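Local coordinates for glutamine amidotransferase domain-containing protein (Streptococcus mutans, PDB 3L7N), which probably acts as a class I glutamine amidotransferase, releasing ammonia from glutamine with a cysteine nucleophile for transfer to an acceptor substrate, at residues A[10-18]-A[179-190]. Numbering follows the deposited sequence.
Sequences TFEAPGAYL and HLEFTPELVAAL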
loop_
_atom_site.group_PDB
_atom_site.type_symbol
_atom_site.label_atom_id
_atom_site.label_comp_id
_atom_site.label_asym_id
_atom_site.label_seq_id
_atom_site.Cartn_x
_atom_site.Cartn_y
_atom_site.Cartn_z
ATOM N N THR A 10 -9.696 -8.546 -6.335
ATOM C CA THR A 10 -8.877 -9.648 -6.982
ATOM C C THR A 10 -7.655 -9.038 -7.633
ATOM O O THR A 10 -6.556 -9.568 -7.504
ATOM C CB THR A 10 -9.728 -10.444 -8.065
ATOM O OG1 THR A 10 -10.326 -9.535 -8.947
ATOM C CG2 THR A 10 -10.895 -11.253 -7.400
ATOM N N PHE A 11 -7.803 -7.807 -8.156
ATOM C CA PHE A 11 -6.656 -7.072 -8.732
ATOM C C PHE A 11 -5.820 -6.205 -7.729
ATOM O O PHE A 11 -4.856 -5.523 -8.130
ATOM C CB PHE A 11 -7.089 -6.222 -9.894
ATOM C CG PHE A 11 -8.274 -5.389 -9.617
ATOM C CD1 PHE A 11 -8.124 -4.032 -9.156
ATOM C CD2 PHE A 11 -9.570 -5.890 -9.860
ATOM C CE1 PHE A 11 -9.269 -3.189 -8.910
ATOM C CE2 PHE A 11 -10.751 -5.068 -9.634
ATOM C CZ PHE A 11 -10.584 -3.703 -9.151
ATOM N N GLU A 12 -6.176 -6.219 -6.473
ATOM C CA GLU A 12 -5.362 -5.590 -5.484
ATOM C C GLU A 12 -4.678 -6.666 -4.636
ATOM O O GLU A 12 -5.011 -6.853 -3.398
ATOM C CB GLU A 12 -6.212 -4.723 -4.643
ATOM C CG GLU A 12 -7.016 -3.801 -5.424
ATOM C CD GLU A 12 -6.247 -2.616 -5.841
ATOM O OE1 GLU A 12 -5.022 -2.532 -5.458
ATOM O OE2 GLU A 12 -6.860 -1.702 -6.494
ATOM N N ALA A 13 -3.822 -7.447 -5.281
ATOM C CA ALA A 13 -3.273 -8.660 -4.660
ATOM C C ALA A 13 -2.145 -8.355 -3.688
ATOM O O ALA A 13 -1.361 -7.449 -3.914
ATOM C CB ALA A 13 -2.778 -9.579 -5.732
ATOM N N PRO A 14 -1.956 -9.206 -2.694
ATOM C CA PRO A 14 -0.836 -8.986 -1.810
ATOM C C PRO A 14 0.567 -9.039 -2.533
ATOM O O PRO A 14 1.623 -8.656 -1.913
ATOM C CB PRO A 14 -0.955 -10.135 -0.809
ATOM C CG PRO A 14 -1.767 -11.162 -1.492
ATOM C CD PRO A 14 -2.626 -10.493 -2.445
ATOM N N GLY A 15 0.596 -9.565 -3.766
ATOM C CA GLY A 15 1.887 -9.965 -4.438
ATOM C C GLY A 15 3.113 -10.277 -3.543
ATOM O O GLY A 15 3.098 -11.196 -2.725
ATOM N N ALA A 16 4.160 -9.506 -3.687
ATOM C CA ALA A 16 5.381 -9.808 -2.970
ATOM C C ALA A 16 5.263 -9.776 -1.459
ATOM O O ALA A 16 6.116 -10.316 -0.795
ATOM C CB ALA A 16 6.490 -8.923 -3.415
ATOM N N TYR A 17 4.221 -9.081 -0.897
ATOM C CA TYR A 17 4.020 -9.115 0.585
ATOM C C TYR A 17 3.702 -10.544 0.994
ATOM O O TYR A 17 4.272 -11.082 1.983
ATOM C CB TYR A 17 2.911 -8.200 1.024
ATOM C CG TYR A 17 3.234 -6.727 0.952
ATOM C CD1 TYR A 17 3.919 -6.081 2.007
ATOM C CD2 TYR A 17 2.819 -5.943 -0.158
ATOM C CE1 TYR A 17 4.172 -4.695 1.982
ATOM C CE2 TYR A 17 3.142 -4.564 -0.239
ATOM C CZ TYR A 17 3.812 -3.949 0.863
ATOM O OH TYR A 17 4.120 -2.623 0.819
ATOM N N LEU A 18 2.848 -11.217 0.181
ATOM C CA LEU A 18 2.475 -12.590 0.449
ATOM C C LEU A 18 3.659 -13.479 0.249
ATOM O O LEU A 18 3.953 -14.313 1.117
ATOM C CB LEU A 18 1.330 -13.032 -0.441
ATOM C CG LEU A 18 0.752 -14.428 -0.137
ATOM C CD1 LEU A 18 0.599 -14.654 1.370
ATOM C CD2 LEU A 18 -0.621 -14.682 -0.884
ATOM N N HIS A 179 3.460 0.966 -4.842
ATOM C CA HIS A 179 3.438 -0.466 -4.848
ATOM C C HIS A 179 4.863 -1.059 -5.157
ATOM O O HIS A 179 5.249 -1.138 -6.291
ATOM C CB HIS A 179 2.470 -0.922 -5.922
ATOM C CG HIS A 179 1.053 -0.492 -5.690
ATOM N ND1 HIS A 179 0.152 -1.254 -4.982
ATOM C CD2 HIS A 179 0.358 0.577 -6.146
ATOM C CE1 HIS A 179 -1.033 -0.659 -4.991
ATOM N NE2 HIS A 179 -0.938 0.450 -5.690
ATOM N N LEU A 180 5.568 -1.538 -4.174
ATOM C CA LEU A 180 6.802 -2.271 -4.453
ATOM C C LEU A 180 6.541 -3.764 -4.663
ATOM O O LEU A 180 7.476 -4.539 -4.967
ATOM C CB LEU A 180 7.773 -2.120 -3.312
ATOM C CG LEU A 180 8.419 -0.766 -3.166
ATOM C CD1 LEU A 180 7.399 0.328 -2.838
ATOM C CD2 LEU A 180 9.524 -0.837 -2.086
ATOM N N GLU A 181 5.294 -4.174 -4.451
ATOM C CA GLU A 181 4.917 -5.583 -4.365
ATOM C C GLU A 181 4.540 -6.134 -5.764
ATOM O O GLU A 181 4.193 -7.338 -5.905
ATOM C CB GLU A 181 3.699 -5.746 -3.391
ATOM C CG GLU A 181 2.318 -5.498 -4.046
ATOM C CD GLU A 181 1.879 -4.065 -4.011
ATOM O OE1 GLU A 181 2.602 -3.190 -3.444
ATOM O OE2 GLU A 181 0.799 -3.793 -4.548
ATOM N N PHE A 182 4.541 -5.245 -6.777
ATOM C CA PHE A 182 4.108 -5.611 -8.122
ATOM C C PHE A 182 4.961 -6.772 -8.728
ATOM O O PHE A 182 6.145 -7.027 -8.306
ATOM C CB PHE A 182 4.155 -4.401 -9.035
ATOM C CG PHE A 182 2.956 -3.500 -8.924
ATOM C CD1 PHE A 182 1.857 -3.861 -8.121
ATOM C CD2 PHE A 182 2.895 -2.278 -9.691
ATOM C CE1 PHE A 182 0.699 -3.025 -8.047
ATOM C CE2 PHE A 182 1.763 -1.419 -9.633
ATOM C CZ PHE A 182 0.645 -1.783 -8.811
ATOM N N THR A 183 4.355 -7.472 -9.672
ATOM C CA THR A 183 5.002 -8.450 -10.466
ATOM C C THR A 183 4.291 -8.392 -11.826
ATOM O O THR A 183 3.164 -7.798 -11.941
ATOM C CB THR A 183 4.769 -9.839 -9.896
ATOM O OG1 THR A 183 3.395 -10.199 -10.079
ATOM C CG2 THR A 183 5.111 -9.915 -8.441
ATOM N N PRO A 184 4.863 -9.040 -12.854
ATOM C CA PRO A 184 4.179 -8.883 -14.177
ATOM C C PRO A 184 2.705 -9.347 -14.165
ATOM O O PRO A 184 1.811 -8.665 -14.750
ATOM C CB PRO A 184 5.024 -9.731 -15.120
ATOM C CG PRO A 184 6.458 -9.806 -14.415
ATOM C CD PRO A 184 6.216 -9.694 -12.954
ATOM N N GLU A 185 2.411 -10.411 -13.448
ATOM C CA GLU A 185 1.042 -10.889 -13.426
ATOM C C GLU A 185 0.071 -9.951 -12.656
ATOM O O GLU A 185 -1.113 -9.808 -13.040
ATOM C CB GLU A 185 0.983 -12.300 -12.905
ATOM C CG GLU A 185 1.545 -13.304 -13.865
ATOM C CD GLU A 185 3.021 -13.529 -13.673
ATOM O OE1 GLU A 185 3.671 -12.770 -12.886
ATOM O OE2 GLU A 185 3.539 -14.455 -14.309
ATOM N N LEU A 186 0.561 -9.302 -11.575
ATOM C CA LEU A 186 -0.316 -8.323 -10.861
ATOM C C LEU A 186 -0.584 -7.136 -11.781
ATOM O O LEU A 186 -1.747 -6.607 -11.881
ATOM C CB LEU A 186 0.286 -7.848 -9.512
ATOM C CG LEU A 186 0.715 -8.831 -8.414
ATOM C CD1 LEU A 186 0.622 -8.172 -7.091
ATOM C CD2 LEU A 186 -0.040 -10.021 -8.401
ATOM N N VAL A 187 0.450 -6.739 -12.504
ATOM C CA VAL A 187 0.328 -5.606 -13.350
ATOM C C VAL A 187 -0.605 -5.919 -14.530
ATOM O O VAL A 187 -1.495 -5.093 -14.870
ATOM C CB VAL A 187 1.662 -5.101 -13.789
ATOM C CG1 VAL A 187 1.495 -4.106 -14.843
ATOM C CG2 VAL A 187 2.419 -4.492 -12.561
ATOM N N ALA A 188 -0.529 -7.167 -15.032
ATOM C CA ALA A 188 -1.504 -7.673 -16.026
ATOM C C ALA A 188 -2.913 -7.448 -15.553
ATOM O O ALA A 188 -3.776 -6.920 -16.323
ATOM C CB ALA A 188 -1.275 -9.125 -16.288
ATOM N N ALA A 189 -3.199 -7.833 -14.284
ATOM C CA ALA A 189 -4.612 -7.803 -13.808
ATOM C C ALA A 189 -5.105 -6.347 -13.687
ATOM O O ALA A 189 -6.302 -6.031 -14.030
ATOM C CB ALA A 189 -4.790 -8.582 -12.495
ATOM N N LEU A 190 -4.170 -5.441 -13.307
ATOM C CA LEU A 190 -4.502 -4.025 -13.165
ATOM C C LEU A 190 -4.799 -3.410 -14.493
ATOM O O LEU A 190 -5.851 -2.726 -14.663
ATOM C CB LEU A 190 -3.395 -3.253 -12.421
ATOM C CG LEU A 190 -3.556 -3.380 -10.889
ATOM C CD1 LEU A 190 -2.273 -3.149 -10.133
ATOM C CD2 LEU A 190 -4.682 -2.519 -10.388
HETATM O O HOH W 1 -2.856 -7.518 -9.387
HETATM O O HOH W 2 -1.312 -4.894 -5.213
HETATM O O HOH W 3 3.971 -1.447 -1.752
#
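Tyr-17, in the first turn of helix 15-23, meets Glu-181 in the turn between His-179 and helix 184-193, beside the probable active site of a class I glutamine amidotransferase domain. Class I glutamine amidotransferases use a Cys-His-Glu triad; the histidine two residues before a glutamate, with the His-179 side chain touching Cys-91 of the probable nucleophile elbow, is consistent with that triad. ND1 of His-179 donates to OE2 of Glu-181 over 2.7 Å, on the syn lone pair of the carboxylate, and OE2 lies a little out of the imidazole plane. The chain of Glu-181 is bent about CB-CG (chi2 -88°), and this turns its carboxylate back toward the histidine.

Glu-181 CB lies beside CD2 of Tyr-17 at 3.4 Å, while OE1 lies in plane at the edge of the phenol ring; ring and carboxylate planes stand 40° apart. A water links OE1 to Tyr-17 OH and Leu-180 N. Tyr-17, with this water, thus probably helps to position the glutamate that holds the histidine. Tyr-17 also touches Val-88 and Val-90 of strand 86-90 and Leu-225 of helix 219-233.

In the loop before helix 15-23, apolar contacts take over. Leu-186 splays its two methyls, CD2 reaching Ala-13 CB at 3.8 Å and CD1 lying against Gly-15. The side chains of Phe-11 and Leu-190 cross at about a right angle, CD1 of Phe-11 to CD2 of Leu-190 at 4.0 Å, and a water joins Phe-11 O to Leu-186 O. One direct backbone bond ties the segments: Ala-16 N donates to Glu-181 O over 3.1 Å, nearly straight at 167° and on a carbonyl lone pair.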